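Uncharacterized peptidase Lmo0363 (Listeria monocytogenes, PDB 3L4E) is probably a serine peptidase of the S51 (peptidase E) family, though its substrate and activity remain uncharacterised. Local coordinates at residues K28-E40 / K79-L93. Residues are numbered along the deposited sequence; the frame is centred on the assembly and turned at random.
Sequences KTVTFIPTASTVE and KNDFIYVTGGNTFFL. With SO4 (sulfate ion), chain C.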
loop_
_atom_site.group_PDB
_atom_site.type_symbol
_atom_site.label_atom_id
_atom_site.label_comp_id
_atom_site.label_asym_id
_atom_site.label_seq_id
_atom_site.Cartn_x
_atom_site.Cartn_y
_atom_site.Cartn_z
ATOM N N LYS A 28 11.791 -3.295 -15.583
ATOM C CA LYS A 28 10.353 -3.397 -15.374
ATOM C C LYS A 28 9.821 -2.067 -14.882
ATOM O O LYS A 28 10.565 -1.271 -14.316
ATOM C CB LYS A 28 10.009 -4.538 -14.417
ATOM C CG LYS A 28 10.372 -5.899 -14.981
ATOM C CD LYS A 28 9.668 -7.023 -14.254
ATOM C CE LYS A 28 9.713 -8.303 -15.061
ATOM N NZ LYS A 28 8.849 -9.353 -14.454
ATOM N N THR A 29 8.531 -1.829 -15.104
ATOM C CA THR A 29 7.933 -0.531 -14.835
ATOM C C THR A 29 6.950 -0.576 -13.674
ATOM O O THR A 29 6.285 -1.585 -13.447
ATOM C CB THR A 29 7.190 -0.018 -16.066
ATOM O OG1 THR A 29 6.283 -1.033 -16.520
ATOM C CG2 THR A 29 8.176 0.296 -17.177
ATOM N N VAL A 30 6.855 0.535 -12.952
ATOM C CA VAL A 30 6.015 0.610 -11.760
ATOM C C VAL A 30 5.073 1.805 -11.860
ATOM O O VAL A 30 5.525 2.917 -12.100
ATOM C CB VAL A 30 6.890 0.796 -10.498
ATOM C CG1 VAL A 30 6.037 0.892 -9.232
ATOM C CG2 VAL A 30 7.901 -0.330 -10.383
ATOM N N THR A 31 3.772 1.569 -11.686
ATOM C CA THR A 31 2.823 2.651 -11.454
ATOM C C THR A 31 2.931 3.011 -9.979
ATOM O O THR A 31 2.560 2.216 -9.112
ATOM C CB THR A 31 1.370 2.234 -11.771
ATOM O OG1 THR A 31 1.257 1.914 -13.161
ATOM C CG2 THR A 31 0.411 3.366 -11.458
ATOM N N PHE A 32 3.449 4.206 -9.709
ATOM C CA PHE A 32 3.806 4.654 -8.362
ATOM C C PHE A 32 2.763 5.677 -7.925
ATOM O O PHE A 32 2.680 6.760 -8.503
ATOM C CB PHE A 32 5.211 5.283 -8.440
ATOM C CG PHE A 32 5.778 5.763 -7.137
ATOM C CD1 PHE A 32 6.481 4.900 -6.312
ATOM C CD2 PHE A 32 5.681 7.106 -6.774
ATOM C CE1 PHE A 32 7.054 5.355 -5.118
ATOM C CE2 PHE A 32 6.237 7.565 -5.582
ATOM C CZ PHE A 32 6.928 6.688 -4.754
ATOM N N ILE A 33 1.962 5.312 -6.923
ATOM C CA ILE A 33 0.829 6.127 -6.474
ATOM C C ILE A 33 1.109 6.757 -5.106
ATOM O O ILE A 33 1.082 6.069 -4.091
ATOM C CB ILE A 33 -0.455 5.274 -6.402
ATOM C CG1 ILE A 33 -0.792 4.707 -7.790
ATOM C CG2 ILE A 33 -1.620 6.098 -5.840
ATOM C CD1 ILE A 33 -1.856 3.621 -7.757
ATOM N N PRO A 34 1.429 8.061 -5.084
ATOM C CA PRO A 34 1.778 8.750 -3.836
ATOM C C PRO A 34 0.595 9.513 -3.229
ATOM O O PRO A 34 0.776 10.307 -2.306
ATOM C CB PRO A 34 2.848 9.741 -4.295
ATOM C CG PRO A 34 2.376 10.133 -5.671
ATOM C CD PRO A 34 1.730 8.892 -6.268
ATOM N N THR A 35 -0.603 9.264 -3.743
ATOM C CA THR A 35 -1.806 9.999 -3.339
ATOM C C THR A 35 -2.024 10.119 -1.825
ATOM O O THR A 35 -2.401 11.181 -1.330
ATOM C CB THR A 35 -3.042 9.366 -3.986
ATOM O OG1 THR A 35 -2.846 9.328 -5.410
ATOM C CG2 THR A 35 -4.314 10.150 -3.652
ATOM N N ALA A 36 -1.807 9.039 -1.085
ATOM C CA ALA A 36 -2.041 9.070 0.359
ATOM C C ALA A 36 -1.181 10.142 1.024
ATOM O O ALA A 36 -1.581 10.774 2.007
ATOM C CB ALA A 36 -1.750 7.699 0.972
ATOM N N SER A 37 0.014 10.344 0.475
ATOM C CA SER A 37 0.989 11.245 1.082
ATOM C C SER A 37 0.716 12.720 0.806
ATOM O O SER A 37 1.312 13.593 1.445
ATOM C CB SER A 37 2.396 10.909 0.589
ATOM O OG SER A 37 2.599 11.417 -0.726
ATOM N N THR A 38 -0.161 13.011 -0.146
ATOM C CA THR A 38 -0.321 14.392 -0.611
ATOM C C THR A 38 -1.032 15.306 0.385
ATOM O O THR A 38 -1.018 16.526 0.235
ATOM C CB THR A 38 -1.028 14.462 -1.983
ATOM O OG1 THR A 38 -2.360 13.940 -1.876
ATOM C CG2 THR A 38 -0.232 13.684 -3.043
ATOM N N VAL A 39 -1.653 14.717 1.401
ATOM C CA VAL A 39 -2.318 15.493 2.444
ATOM C C VAL A 39 -1.537 15.407 3.757
ATOM O O VAL A 39 -1.986 15.890 4.790
ATOM C CB VAL A 39 -3.770 15.022 2.668
ATOM C CG1 VAL A 39 -4.611 15.289 1.423
ATOM C CG2 VAL A 39 -3.801 13.540 3.048
ATOM N N GLU A 40 -0.362 14.787 3.704
ATOM C CA GLU A 40 0.469 14.612 4.885
ATOM C C GLU A 40 1.554 15.671 4.932
ATOM O O GLU A 40 2.007 16.162 3.893
ATOM C CB GLU A 40 1.122 13.228 4.872
ATOM C CG GLU A 40 0.134 12.087 4.866
ATOM C CD GLU A 40 -0.640 11.997 6.158
ATOM O OE1 GLU A 40 -0.212 11.233 7.046
ATOM O OE2 GLU A 40 -1.666 12.699 6.293
ATOM N N LYS A 79 -0.663 -0.607 -18.385
ATOM C CA LYS A 79 0.617 -0.661 -19.081
ATOM C C LYS A 79 1.748 -1.223 -18.227
ATOM O O LYS A 79 2.506 -2.085 -18.672
ATOM C CB LYS A 79 1.010 0.731 -19.578
ATOM C CG LYS A 79 2.333 0.763 -20.325
ATOM C CD LYS A 79 2.625 2.144 -20.893
ATOM C CE LYS A 79 3.171 3.083 -19.830
ATOM N NZ LYS A 79 4.543 2.687 -19.401
ATOM N N ASN A 80 1.865 -0.726 -17.003
ATOM C CA ASN A 80 3.041 -1.017 -16.192
ATOM C C ASN A 80 2.975 -2.351 -15.458
ATOM O O ASN A 80 1.893 -2.879 -15.185
ATOM C CB ASN A 80 3.338 0.147 -15.245
ATOM C CG ASN A 80 3.577 1.450 -16.000
ATOM O OD1 ASN A 80 4.226 1.463 -17.047
ATOM N ND2 ASN A 80 3.041 2.543 -15.482
ATOM N N ASP A 81 4.150 -2.890 -15.155
ATOM C CA ASP A 81 4.275 -4.231 -14.610
ATOM C C ASP A 81 3.782 -4.346 -13.178
ATOM O O ASP A 81 3.144 -5.340 -12.816
ATOM C CB ASP A 81 5.730 -4.678 -14.689
ATOM C CG ASP A 81 6.238 -4.731 -16.114
ATOM O OD1 ASP A 81 5.641 -5.464 -16.923
ATOM O OD2 ASP A 81 7.219 -4.035 -16.427
ATOM N N PHE A 82 4.083 -3.333 -12.368
ATOM C CA PHE A 82 3.771 -3.362 -10.940
ATOM C C PHE A 82 2.938 -2.162 -10.547
ATOM O O PHE A 82 2.935 -1.152 -11.246
ATOM C CB PHE A 82 5.049 -3.337 -10.096
ATOM C CG PHE A 82 6.037 -4.420 -10.436
ATOM C CD1 PHE A 82 5.617 -5.649 -10.904
ATOM C CD2 PHE A 82 7.394 -4.206 -10.266
ATOM C CE1 PHE A 82 6.530 -6.635 -11.208
ATOM C CE2 PHE A 82 8.312 -5.191 -10.567
ATOM C CZ PHE A 82 7.881 -6.406 -11.039
ATOM N N ILE A 83 2.230 -2.285 -9.424
ATOM C CA ILE A 83 1.517 -1.167 -8.818
ATOM C C ILE A 83 2.119 -0.943 -7.433
ATOM O O ILE A 83 2.263 -1.891 -6.671
ATOM C CB ILE A 83 0.000 -1.473 -8.677
ATOM C CG1 ILE A 83 -0.623 -1.778 -10.045
ATOM C CG2 ILE A 83 -0.737 -0.305 -8.003
ATOM C CD1 ILE A 83 -1.976 -2.483 -9.964
ATOM N N TYR A 84 2.488 0.295 -7.114
ATOM C CA TYR A 84 3.084 0.613 -5.815
ATOM C C TYR A 84 2.309 1.765 -5.203
ATOM O O TYR A 84 2.136 2.805 -5.836
ATOM C CB TYR A 84 4.540 1.028 -6.014
ATOM C CG TYR A 84 5.322 1.418 -4.773
ATOM C CD1 TYR A 84 5.067 2.621 -4.107
ATOM C CD2 TYR A 84 6.358 0.609 -4.304
ATOM C CE1 TYR A 84 5.811 2.998 -2.992
ATOM C CE2 TYR A 84 7.100 0.967 -3.192
ATOM C CZ TYR A 84 6.827 2.161 -2.541
ATOM O OH TYR A 84 7.580 2.509 -1.440
ATOM N N VAL A 85 1.862 1.584 -3.965
ATOM C CA VAL A 85 1.093 2.609 -3.269
ATOM C C VAL A 85 1.847 3.043 -2.018
ATOM O O VAL A 85 2.085 2.229 -1.119
ATOM C CB VAL A 85 -0.316 2.099 -2.914
ATOM C CG1 VAL A 85 -1.102 3.161 -2.121
ATOM C CG2 VAL A 85 -1.066 1.701 -4.184
ATOM N N THR A 86 2.228 4.322 -1.969
ATOM C CA THR A 86 3.006 4.849 -0.848
ATOM C C THR A 86 2.153 4.983 0.405
ATOM O O THR A 86 0.921 4.988 0.336
ATOM C CB THR A 86 3.581 6.254 -1.132
ATOM O OG1 THR A 86 2.527 7.228 -1.013
ATOM C CG2 THR A 86 4.231 6.345 -2.519
ATOM N N GLY A 87 2.818 5.119 1.547
ATOM C CA GLY A 87 2.138 5.463 2.779
ATOM C C GLY A 87 1.519 6.850 2.732
ATOM O O GLY A 87 1.660 7.579 1.752
ATOM N N GLY A 88 0.814 7.209 3.798
ATOM C CA GLY A 88 0.186 8.510 3.913
ATOM C C GLY A 88 -1.124 8.358 4.658
ATOM O O GLY A 88 -1.258 7.475 5.511
ATOM N N ASN A 89 -2.096 9.211 4.346
ATOM C CA ASN A 89 -3.397 9.123 4.993
ATOM C C ASN A 89 -4.266 8.081 4.296
ATOM O O ASN A 89 -4.647 8.256 3.127
ATOM C CB ASN A 89 -4.085 10.485 5.012
ATOM C CG ASN A 89 -5.357 10.468 5.818
ATOM O OD1 ASN A 89 -6.358 9.885 5.397
ATOM N ND2 ASN A 89 -5.327 11.100 6.987
ATOM N N THR A 90 -4.577 6.998 5.010
ATOM C CA THR A 90 -5.324 5.894 4.411
ATOM C C THR A 90 -6.715 6.322 3.959
ATOM O O THR A 90 -7.207 5.849 2.939
ATOM C CB THR A 90 -5.469 4.685 5.369
ATOM O OG1 THR A 90 -4.197 4.355 5.925
ATOM C CG2 THR A 90 -6.025 3.455 4.631
ATOM N N PHE A 91 -7.357 7.206 4.722
ATOM C CA PHE A 91 -8.713 7.626 4.376
ATOM C C PHE A 91 -8.742 8.453 3.092
ATOM O O PHE A 91 -9.591 8.242 2.233
ATOM C CB PHE A 91 -9.380 8.346 5.548
ATOM C CG PHE A 91 -9.546 7.470 6.747
ATOM C CD1 PHE A 91 -10.673 6.678 6.895
ATOM C CD2 PHE A 91 -8.553 7.408 7.717
ATOM C CE1 PHE A 91 -10.811 5.851 7.993
ATOM C CE2 PHE A 91 -8.689 6.587 8.817
ATOM C CZ PHE A 91 -9.815 5.807 8.954
ATOM N N PHE A 92 -7.796 9.368 2.945
ATOM C CA PHE A 92 -7.732 10.153 1.716
ATOM C C PHE A 92 -7.449 9.256 0.512
ATOM O O PHE A 92 -8.075 9.402 -0.546
ATOM C CB PHE A 92 -6.682 11.253 1.813
ATOM C CG PHE A 92 -6.644 12.134 0.609
ATOM C CD1 PHE A 92 -7.682 13.022 0.353
ATOM C CD2 PHE A 92 -5.595 12.056 -0.291
ATOM C CE1 PHE A 92 -7.665 13.826 -0.767
ATOM C CE2 PHE A 92 -5.568 12.855 -1.412
ATOM C CZ PHE A 92 -6.605 13.742 -1.655
ATOM N N LEU A 93 -6.512 8.326 0.680
ATOM C CA LEU A 93 -6.210 7.344 -0.358
ATOM C C LEU A 93 -7.456 6.570 -0.799
ATOM O O LEU A 93 -7.771 6.498 -1.994
ATOM C CB LEU A 93 -5.123 6.385 0.125
ATOM C CG LEU A 93 -4.782 5.186 -0.765
ATOM C CD1 LEU A 93 -4.213 5.610 -2.114
ATOM C CD2 LEU A 93 -3.818 4.256 -0.025
HETATM S S SO4 C . -2.856 12.615 9.531
HETATM O O1 SO4 C . -3.882 13.628 9.304
HETATM O O2 SO4 C . -1.549 13.252 9.632
HETATM O O3 SO4 C . -3.158 11.910 10.769
HETATM O O4 SO4 C . -2.853 11.663 8.420
HETATM O O HOH W 1 5.369 -1.301 -19.188
HETATM O O HOH W 2 0.482 -0.690 -13.220
HETATM O O HOH W 3 -0.549 6.561 -1.763
#
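V39 sets CG1 over the centre of one face of the F92 ring, 3.7 Å from CG1 to the centroid, while T35 O comes to the ring's edge near its plane. F92 swings its ring out to meet them because CG lies anti to the backbone N (chi1 -176°). Deeper in the core, F32 and Y84 lie side by side with planes only 20° apart, yet slid so far that the rings barely overlap; T86 CG2 sits at the Y84 edge, and F11 packs edge-to-face on Y84. F32 and Y84 project from the same face of the neighbouring parallel strands 29-33 and 82-85, laddered by bonds such as I33 N to Y84 O at 2.7 Å. On the opposite face of the sheet, I33 CD1 touches both I83 CG2 and V85 CG2.

At the N-terminal end, D81 OD2 takes T29 N on its anti lone pair (2.9 Å), and D81 N returns a bond to T29 OG1. The neighbouring amide N80 gives ND2 to T31 OG1 at 3.0 Å, nearly in its own plane, and gives E61 a second bond.

N89 OD1 caps helix 90-100 through F92 N, and N89 ND2 reaches a sulfate, probably from the crystallisation liquor, whose O4 lies 2.6 Å from E40 OE2. Past the strands, water 3 bridges I33 O, T86 O and A36 N, and A36 O accepts N89 N (2.9 Å) from well above its carbonyl plane. These bonds join the two loops at the C-terminal ends of the strands, where G87 lies close to S120 and H161, the charge-relay residues by similarity.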